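Local coordinates for L-ornithine N(5)-monooxygenase (Pseudomonas aeruginosa, PDB 3S5W), which uses FAD, NADPH and oxygen to convert L-ornithine to N(5)-hydroxyornithine, the first step in making hydroxamate siderophores such as pyoverdin, at residues Ile194-Val197 and Phe198-Leu201; Val308-Asp311 and Leu312-Ile316. All blocks are in the same frame, centred on the assembly; numbering follows the deposited sequence.

Interaction 1 of 2, residues Ile194-Val197 and Phe198-Leu201; sequences IPQV and FRAL. With NAP (NADP nicotinamide-adenine-dinucleotide phosphate), chain F.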
ATOM      1  N   ILE A 194      -7.659   8.827  -8.022  1.00 25.13           N
ATOM      2  CA  ILE A 194      -8.957   9.502  -8.083  1.00 26.37           C
ATOM      3  C   ILE A 194      -9.369   9.556  -9.560  1.00 26.53           C
ATOM      4  O   ILE A 194      -8.637  10.173 -10.350  1.00 27.18           O
ATOM      5  CB  ILE A 194      -8.843  10.965  -7.526  1.00 26.71           C
ATOM      6  CG1 ILE A 194      -8.203  10.984  -6.125  1.00 28.85           C
ATOM      7  CG2 ILE A 194     -10.217  11.682  -7.521  1.00 28.36           C
ATOM      8  CD1 ILE A 194      -8.964  10.185  -5.039  1.00 29.32           C
ATOM      9  N   PRO A 195     -10.509   8.919  -9.945  1.00 26.06           N
ATOM     10  CA  PRO A 195     -10.941   9.080 -11.356  1.00 26.39           C
ATOM     11  C   PRO A 195     -11.167  10.574 -11.663  1.00 26.42           C
ATOM     12  O   PRO A 195     -11.594  11.331 -10.783  1.00 25.18           O
ATOM     13  CB  PRO A 195     -12.277   8.340 -11.415  1.00 26.07           C
ATOM     14  CG  PRO A 195     -12.164   7.296 -10.316  1.00 25.86           C
ATOM     15  CD  PRO A 195     -11.468   8.094  -9.192  1.00 26.22           C
ATOM     16  N   GLN A 196     -10.891  10.985 -12.899  1.00 26.00           N
ATOM     17  CA  GLN A 196     -10.897  12.414 -13.210  1.00 26.37           C
ATOM     18  C   GLN A 196     -12.218  13.091 -12.891  1.00 25.39           C
ATOM     19  O   GLN A 196     -12.240  14.219 -12.390  1.00 25.86           O
ATOM     20  CB  GLN A 196     -10.415  12.697 -14.641  1.00 27.27           C
ATOM     21  CG  GLN A 196     -10.119  14.220 -14.890  1.00 28.76           C
ATOM     22  CD  GLN A 196     -11.410  15.023 -15.062  1.00 30.68           C
ATOM     23  OE1 GLN A 196     -12.421  14.479 -15.512  1.00 31.71           O
ATOM     24  NE2 GLN A 196     -11.378  16.320 -14.719  1.00 30.41           N
ATOM     25  N   VAL A 197     -13.314  12.405 -13.172  1.00 25.23           N
ATOM     26  CA  VAL A 197     -14.662  12.940 -12.919  1.00 25.92           C
ATOM     27  C   VAL A 197     -14.884  13.393 -11.462  1.00 24.95           C
ATOM     28  O   VAL A 197     -15.775  14.196 -11.191  1.00 25.44           O
ATOM     29  CB  VAL A 197     -15.798  11.969 -13.424  1.00 26.52           C
ATOM     30  CG1 VAL A 197     -15.902  10.648 -12.594  1.00 28.13           C
ATOM     31  CG2 VAL A 197     -17.145  12.686 -13.500  1.00 27.98           C
ATOM     32  N   PHE A 198     -14.110  12.843 -10.531  1.00 24.93           N
ATOM     33  CA  PHE A 198     -14.290  13.217  -9.132  1.00 25.44           C
ATOM     34  C   PHE A 198     -13.320  14.280  -8.672  1.00 27.01           C
ATOM     35  O   PHE A 198     -13.432  14.724  -7.532  1.00 27.11           O
ATOM     36  CB  PHE A 198     -14.196  11.990  -8.216  1.00 25.34           C
ATOM     37  CG  PHE A 198     -15.369  11.100  -8.353  1.00 24.83           C
ATOM     38  CD1 PHE A 198     -16.567  11.433  -7.732  1.00 26.44           C
ATOM     39  CD2 PHE A 198     -15.291   9.965  -9.133  1.00 25.98           C
ATOM     40  CE1 PHE A 198     -17.674  10.643  -7.872  1.00 29.71           C
ATOM     41  CE2 PHE A 198     -16.388   9.143  -9.277  1.00 24.50           C
ATOM     42  CZ  PHE A 198     -17.593   9.490  -8.644  1.00 24.32           C
ATOM     43  N   ARG A 199     -12.374  14.697  -9.521  1.00 27.13           N
ATOM     44  CA  ARG A 199     -11.327  15.661  -9.099  0.50 28.17           C
ATOM     45  C   ARG A 199     -11.873  17.032  -8.682  1.00 28.95           C
ATOM     46  O   ARG A 199     -11.352  17.680  -7.741  1.00 29.68           O
ATOM     47  CB  ARG A 199     -10.223  15.762 -10.161  0.50 27.81           C
ATOM     48  CG  ARG A 199      -9.400  14.477 -10.216  0.50 27.10           C
ATOM     49  CD  ARG A 199      -8.502  14.343 -11.411  0.50 29.82           C
ATOM     50  NE  ARG A 199      -8.089  12.940 -11.576  0.50 29.07           N
ATOM     51  CZ  ARG A 199      -7.275  12.502 -12.521  0.50 29.34           C
ATOM     52  NH1 ARG A 199      -6.754  13.346 -13.408  0.50 29.18           N
ATOM     53  NH2 ARG A 199      -6.977  11.217 -12.577  0.50 29.43           N
ATOM     54  N   ALA A 200     -12.933  17.462  -9.367  1.00 29.20           N
ATOM     55  CA  ALA A 200     -13.632  18.734  -9.072  1.00 29.97           C
ATOM     56  C   ALA A 200     -14.299  18.723  -7.700  1.00 30.83           C
ATOM     57  O   ALA A 200     -14.644  19.776  -7.163  1.00 30.66           O
ATOM     58  CB  ALA A 200     -14.662  19.035 -10.112  1.00 30.11           C
ATOM     59  N   LEU A 201     -14.496  17.529  -7.145  1.00 30.38           N
ATOM     60  CA  LEU A 201     -15.189  17.388  -5.876  1.00 31.16           C
ATOM     61  C   LEU A 201     -14.220  17.241  -4.711  1.00 31.32           C
ATOM     62  O   LEU A 201     -14.665  16.972  -3.578  1.00 31.59           O
ATOM     63  CB  LEU A 201     -16.206  16.221  -5.927  1.00 31.58           C
ATOM     64  CG  LEU A 201     -17.544  16.486  -6.628  1.00 33.18           C
ATOM     65  CD1 LEU A 201     -18.241  15.204  -7.099  1.00 35.06           C
ATOM     66  CD2 LEU A 201     -18.470  17.247  -5.691  1.00 36.59           C
TER
HETATM   67  PA  NAP F 452      -7.321  -2.291  -7.407  1.00 34.44           P
HETATM   68  O1A NAP F 452      -7.197  -3.753  -7.435  1.00 32.43           O
HETATM   69  O2A NAP F 452      -6.365  -1.588  -8.240  1.00 28.99           O
HETATM   70  O5B NAP F 452      -8.848  -1.965  -7.685  1.00 33.33           O
HETATM   71  C5B NAP F 452      -9.129  -0.735  -8.241  1.00 28.57           C
HETATM   72  C4B NAP F 452     -10.600  -0.821  -8.590  1.00 25.47           C
HETATM   73  O4B NAP F 452     -10.937   0.496  -8.922  1.00 24.62           O
HETATM   74  C3B NAP F 452     -10.826  -1.703  -9.825  1.00 23.38           C
HETATM   75  O3B NAP F 452     -12.131  -2.247  -9.672  1.00 21.54           O
HETATM   76  C2B NAP F 452     -10.810  -0.635 -10.933  1.00 23.74           C
HETATM   77  O2B NAP F 452     -11.640  -0.989 -12.001  1.00 24.71           O
HETATM   78  C1B NAP F 452     -11.450   0.585 -10.225  1.00 23.48           C
HETATM   79  N9A NAP F 452     -11.044   1.823 -10.910  1.00 24.69           N
HETATM   80  C8A NAP F 452      -9.765   2.325 -11.031  1.00 25.99           C
HETATM   81  N7A NAP F 452      -9.802   3.473 -11.744  1.00 24.37           N
HETATM   82  C5A NAP F 452     -11.080   3.689 -12.100  1.00 25.82           C
HETATM   83  C6A NAP F 452     -11.684   4.696 -12.855  1.00 27.06           C
HETATM   84  N6A NAP F 452     -10.953   5.667 -13.388  1.00 25.95           N
HETATM   85  N1A NAP F 452     -13.031   4.643 -13.056  1.00 25.19           N
HETATM   86  C2A NAP F 452     -13.813   3.647 -12.534  1.00 25.75           C
HETATM   87  N3A NAP F 452     -13.219   2.641 -11.783  1.00 24.39           N
HETATM   88  C4A NAP F 452     -11.876   2.661 -11.591  1.00 24.49           C
HETATM   89  O3  NAP F 452      -7.279  -1.727  -5.894  1.00 34.57           O
HETATM   90  PN  NAP F 452      -7.805  -2.298  -4.454  1.00 37.24           P
HETATM   91  O1N NAP F 452      -7.573  -1.176  -3.484  1.00 33.56           O
HETATM   92  O2N NAP F 452      -9.183  -2.885  -4.523  1.00 27.89           O
HETATM   93  O5D NAP F 452      -6.667  -3.423  -4.275  1.00 40.85           O
HETATM   94  C5D NAP F 452      -6.769  -4.768  -3.862  1.00 49.18           C
HETATM   95  C4D NAP F 452      -5.439  -4.922  -3.133  1.00 52.71           C
HETATM   96  O4D NAP F 452      -5.423  -5.808  -2.046  1.00 53.88           O
HETATM   97  C3D NAP F 452      -4.230  -5.373  -3.937  1.00 53.49           C
HETATM   98  O3D NAP F 452      -3.919  -4.474  -4.975  1.00 52.95           O
HETATM   99  C2D NAP F 452      -3.203  -5.469  -2.797  1.00 54.02           C
HETATM  100  O2D NAP F 452      -2.419  -4.310  -2.542  1.00 48.74           O
HETATM  101  C1D NAP F 452      -4.082  -5.756  -1.573  1.00 54.49           C
HETATM  102  P2B NAP F 452     -11.094  -1.576 -13.409  1.00 26.59           P
HETATM  103  O1X NAP F 452     -12.294  -1.330 -14.314  1.00 25.63           O
HETATM  104  O2X NAP F 452     -10.807  -3.031 -13.096  1.00 27.45           O
HETATM  105  O3X NAP F 452      -9.835  -0.839 -13.793  1.00 27.55           O

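Interaction 2 of 2, residues Val308-Asp311 and Leu312-Ile316; sequences VDTD and LIERI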
ATOM      1  N   VAL A 308     -11.012  -9.900  -6.086  1.00 19.33           N
ATOM      2  CA  VAL A 308     -11.579 -10.021  -4.748  1.00 20.37           C
ATOM      3  C   VAL A 308     -11.363 -11.479  -4.290  1.00 21.74           C
ATOM      4  O   VAL A 308     -11.473 -12.418  -5.105  1.00 21.31           O
ATOM      5  CB  VAL A 308     -13.095  -9.748  -4.829  1.00 19.18           C
ATOM      6  CG1 VAL A 308     -13.777  -9.816  -3.471  1.00 19.51           C
ATOM      7  CG2 VAL A 308     -13.371  -8.359  -5.501  1.00 18.99           C
ATOM      8  N   ASP A 309     -11.021 -11.653  -3.011  1.00 22.58           N
ATOM      9  CA  ASP A 309     -10.963 -12.992  -2.410  1.00 25.26           C
ATOM     10  C   ASP A 309     -12.241 -13.801  -2.731  1.00 24.35           C
ATOM     11  O   ASP A 309     -13.362 -13.290  -2.597  1.00 21.20           O
ATOM     12  CB  ASP A 309     -10.775 -12.890  -0.892  1.00 26.97           C
ATOM     13  CG  ASP A 309     -10.958 -14.233  -0.216  1.00 35.15           C
ATOM     14  OD1 ASP A 309     -12.007 -14.446   0.437  1.00 39.45           O
ATOM     15  OD2 ASP A 309     -10.076 -15.110  -0.406  1.00 43.13           O
ATOM     16  N   THR A 310     -12.069 -15.045  -3.202  1.00 24.64           N
ATOM     17  CA  THR A 310     -13.217 -15.885  -3.568  1.00 25.86           C
ATOM     18  C   THR A 310     -14.333 -15.913  -2.518  1.00 25.39           C
ATOM     19  O   THR A 310     -15.495 -15.782  -2.871  1.00 23.59           O
ATOM     20  CB  THR A 310     -12.775 -17.327  -3.946  1.00 27.71           C
ATOM     21  OG1 THR A 310     -11.982 -17.250  -5.127  1.00 29.99           O
ATOM     22  CG2 THR A 310     -13.979 -18.200  -4.294  1.00 29.12           C
ATOM     23  N   ASP A 311     -13.974 -16.070  -1.233  1.00 25.41           N
ATOM     24  CA  ASP A 311     -14.999 -16.192  -0.186  1.00 25.83           C
ATOM     25  C   ASP A 311     -15.800 -14.923  -0.029  1.00 24.16           C
ATOM     26  O   ASP A 311     -16.985 -14.962   0.259  1.00 21.19           O
ATOM     27  CB  ASP A 311     -14.405 -16.638   1.148  1.00 28.05           C
ATOM     28  CG  ASP A 311     -13.856 -18.087   1.082  1.00 33.69           C
ATOM     29  OD1 ASP A 311     -14.318 -18.907   0.242  1.00 39.32           O
ATOM     30  OD2 ASP A 311     -12.949 -18.403   1.873  1.00 39.27           O
ATOM     31  N   LEU A 312     -15.130 -13.789  -0.230  1.00 23.07           N
ATOM     32  CA  LEU A 312     -15.798 -12.503  -0.152  1.00 22.58           C
ATOM     33  C   LEU A 312     -16.735 -12.296  -1.366  1.00 21.56           C
ATOM     34  O   LEU A 312     -17.839 -11.767  -1.233  1.00 20.42           O
ATOM     35  CB  LEU A 312     -14.718 -11.383  -0.001  1.00 23.41           C
ATOM     36  CG  LEU A 312     -15.178  -9.929   0.171  1.00 28.01           C
ATOM     37  CD1 LEU A 312     -16.238  -9.803   1.235  1.00 30.84           C
ATOM     38  CD2 LEU A 312     -14.001  -8.997   0.490  1.00 26.57           C
ATOM     39  N   ILE A 313     -16.323 -12.750  -2.555  1.00 20.36           N
ATOM     40  CA  ILE A 313     -17.275 -12.748  -3.703  1.00 20.22           C
ATOM     41  C   ILE A 313     -18.550 -13.552  -3.357  1.00 20.54           C
ATOM     42  O   ILE A 313     -19.683 -13.106  -3.583  1.00 19.79           O
ATOM     43  CB  ILE A 313     -16.638 -13.313  -4.985  1.00 20.33           C
ATOM     44  CG1 ILE A 313     -15.419 -12.455  -5.386  1.00 19.40           C
ATOM     45  CG2 ILE A 313     -17.685 -13.410  -6.082  1.00 19.26           C
ATOM     46  CD1 ILE A 313     -14.746 -12.846  -6.728  1.00 18.94           C
ATOM     47  N   GLU A 314     -18.354 -14.739  -2.795  1.00 20.57           N
ATOM     48  CA  GLU A 314     -19.510 -15.609  -2.449  1.00 22.85           C
ATOM     49  C   GLU A 314     -20.423 -14.904  -1.435  1.00 22.01           C
ATOM     50  O   GLU A 314     -21.658 -14.948  -1.535  1.00 20.32           O
ATOM     51  CB  GLU A 314     -19.002 -16.952  -1.882  1.00 24.37           C
ATOM     52  CG  GLU A 314     -18.558 -17.933  -2.984  1.00 31.89           C
ATOM     53  CD  GLU A 314     -17.712 -19.125  -2.450  1.00 40.38           C
ATOM     54  OE1 GLU A 314     -17.016 -19.763  -3.275  1.00 41.78           O
ATOM     55  OE2 GLU A 314     -17.734 -19.413  -1.219  1.00 42.53           O
ATOM     56  N   ARG A 315     -19.793 -14.235  -0.468  1.00 22.63           N
ATOM     57  CA  ARG A 315     -20.556 -13.488   0.550  1.00 22.40           C
ATOM     58  C   ARG A 315     -21.385 -12.379  -0.089  1.00 20.88           C
ATOM     59  O   ARG A 315     -22.565 -12.223   0.217  1.00 19.74           O
ATOM     60  CB  ARG A 315     -19.669 -12.849   1.610  1.00 23.72           C
ATOM     61  CG  ARG A 315     -19.282 -13.789   2.724  1.00 31.95           C
ATOM     62  CD  ARG A 315     -18.452 -13.048   3.792  1.00 37.83           C
ATOM     63  NE  ARG A 315     -19.196 -12.076   4.601  1.00 42.85           N
ATOM     64  CZ  ARG A 315     -18.653 -11.396   5.621  1.00 44.29           C
ATOM     65  NH1 ARG A 315     -17.380 -11.586   5.933  1.00 43.07           N
ATOM     66  NH2 ARG A 315     -19.370 -10.536   6.338  1.00 43.49           N
ATOM     67  N   ILE A 316     -20.777 -11.619  -0.994  1.00 20.37           N
ATOM     68  CA  ILE A 316     -21.508 -10.540  -1.648  1.00 20.29           C
ATOM     69  C   ILE A 316     -22.639 -11.079  -2.548  1.00 19.51           C
ATOM     70  O   ILE A 316     -23.780 -10.571  -2.543  1.00 19.33           O
ATOM     71  CB  ILE A 316     -20.520  -9.584  -2.388  1.00 19.70           C
ATOM     72  CG1 ILE A 316     -19.695  -8.832  -1.324  1.00 21.55           C
ATOM     73  CG2 ILE A 316     -21.237  -8.540  -3.225  1.00 19.55           C
ATOM     74  CD1 ILE A 316     -18.460  -8.160  -1.882  1.00 21.80           C
TER

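Interaction 1 of 2, residues Ile194-Val197 and Phe198-Leu201
In one of its two modelled conformers, R199 reaches back along its own chain and grips the carbonyl oxygen of I194 with two nitrogens, side-on. R199 NH2 lies 3.0 Å from I194 O and R199 NE lies 3.1 Å from the same atom. The oxygen sits in the guanidinium plane. NH2 comes almost straight on to the C=O bond, while NE stands above the carbonyl plane. R199 CG is placed anti to the carbonyl carbon (chi1 -70°), and the chain then runs extended to NE. This carries the arginine across Q196. The CA of Q196 lies over one face of the guanidinium, 3.3 Å above its plane. Q196 CB and CG also line the arginine, and the two side chains cross at about a right angle.

The backbone also turns between I194 and R199. F198 N donates to P195 O at 2.9 Å, and R199 N donates to Q196 O. These are successive i to i+3 bonds, as in overlapping beta-turns. The loop lies between strands 191-192 and 207-209, and P195 belongs to the NADP pocket. The CB and CG of P195 both meet the adenine end of the cofactor, with P195 CB 3.6 Å from NAP N6A.

The F198 ring approaches the other side of this proline: P195 CB is at the ring edge, 4.1 Å from F198 CD2. V197 lies alongside F198. Its chi1 of 69° turns CG1 toward the ring, obliquely against CD2 and CE2. Beyond the loop, F198 packs on V369 and L371 of strand 368-371 and on A342 and L351.

Interaction 2 of 2, residues Val308-Asp311 and Leu312-Ile316
D309 caps helix 310-326 from the N-cap position. Its carbonyl oxygen takes the first full helical bond: I313 N lies 3.0 Å from D309 O, nearly in line with the carbonyl. D309 OD1 accepts from L312 N at 3.3 Å, on the anti side and 34° out of the carboxylate plane. A weak bond from D311 N reaches the same oxygen. CG stands anti to the D309 backbone N (chi1 170°), which brings OD1 to these two amides. E314 N to T310 O and R315 N to D311 O continue the helix.

D311 and E314 run side by side, and D311 OD1 is 3.7 Å from E314 OE2. R315 turns to helix 237-249, where NH2 forms a salt bridge with D248.

The apolar side begins at V308. Its CB lies 3.6 Å from I313 CG1, and its CG1 is 3.9 Å from L312 CG. V308 also packs on A240, and L312 on Q237 and I244. This joins the helix start to helix 237-249, which follows a turn consistent with a Rossmann-type GxGxxA motif. D309 N donates to the side chain of Q237, an NADP-binding residue. If ionised, D311 and E314 probably repel mildly, a cost set against the likely favourable effect of acids near the positive end of the helix dipole.

Overall arrangement
Only interaction 1 touches the bound NADP; interaction 2 lies near it. Their centres are 28 Å apart and their nearest atoms about 16 Å apart, so they do not touch. Residues 194-201 meet the cofactor directly at its adenine, through P195. The side chain of P195 is also about 7 Å from that of R260, an NADP-binding residue. Residues 308-316 lie on the pyrophosphate side, without touching it, the V308 side chain about 7 Å from the cofactor. The D309 side chain is about 9 Å from the bound hydroxyornithine and about 5 Å from that of Q84, an FAD-binding residue. In interaction 1, the I194 side chain is about 13 Å from FAD itself.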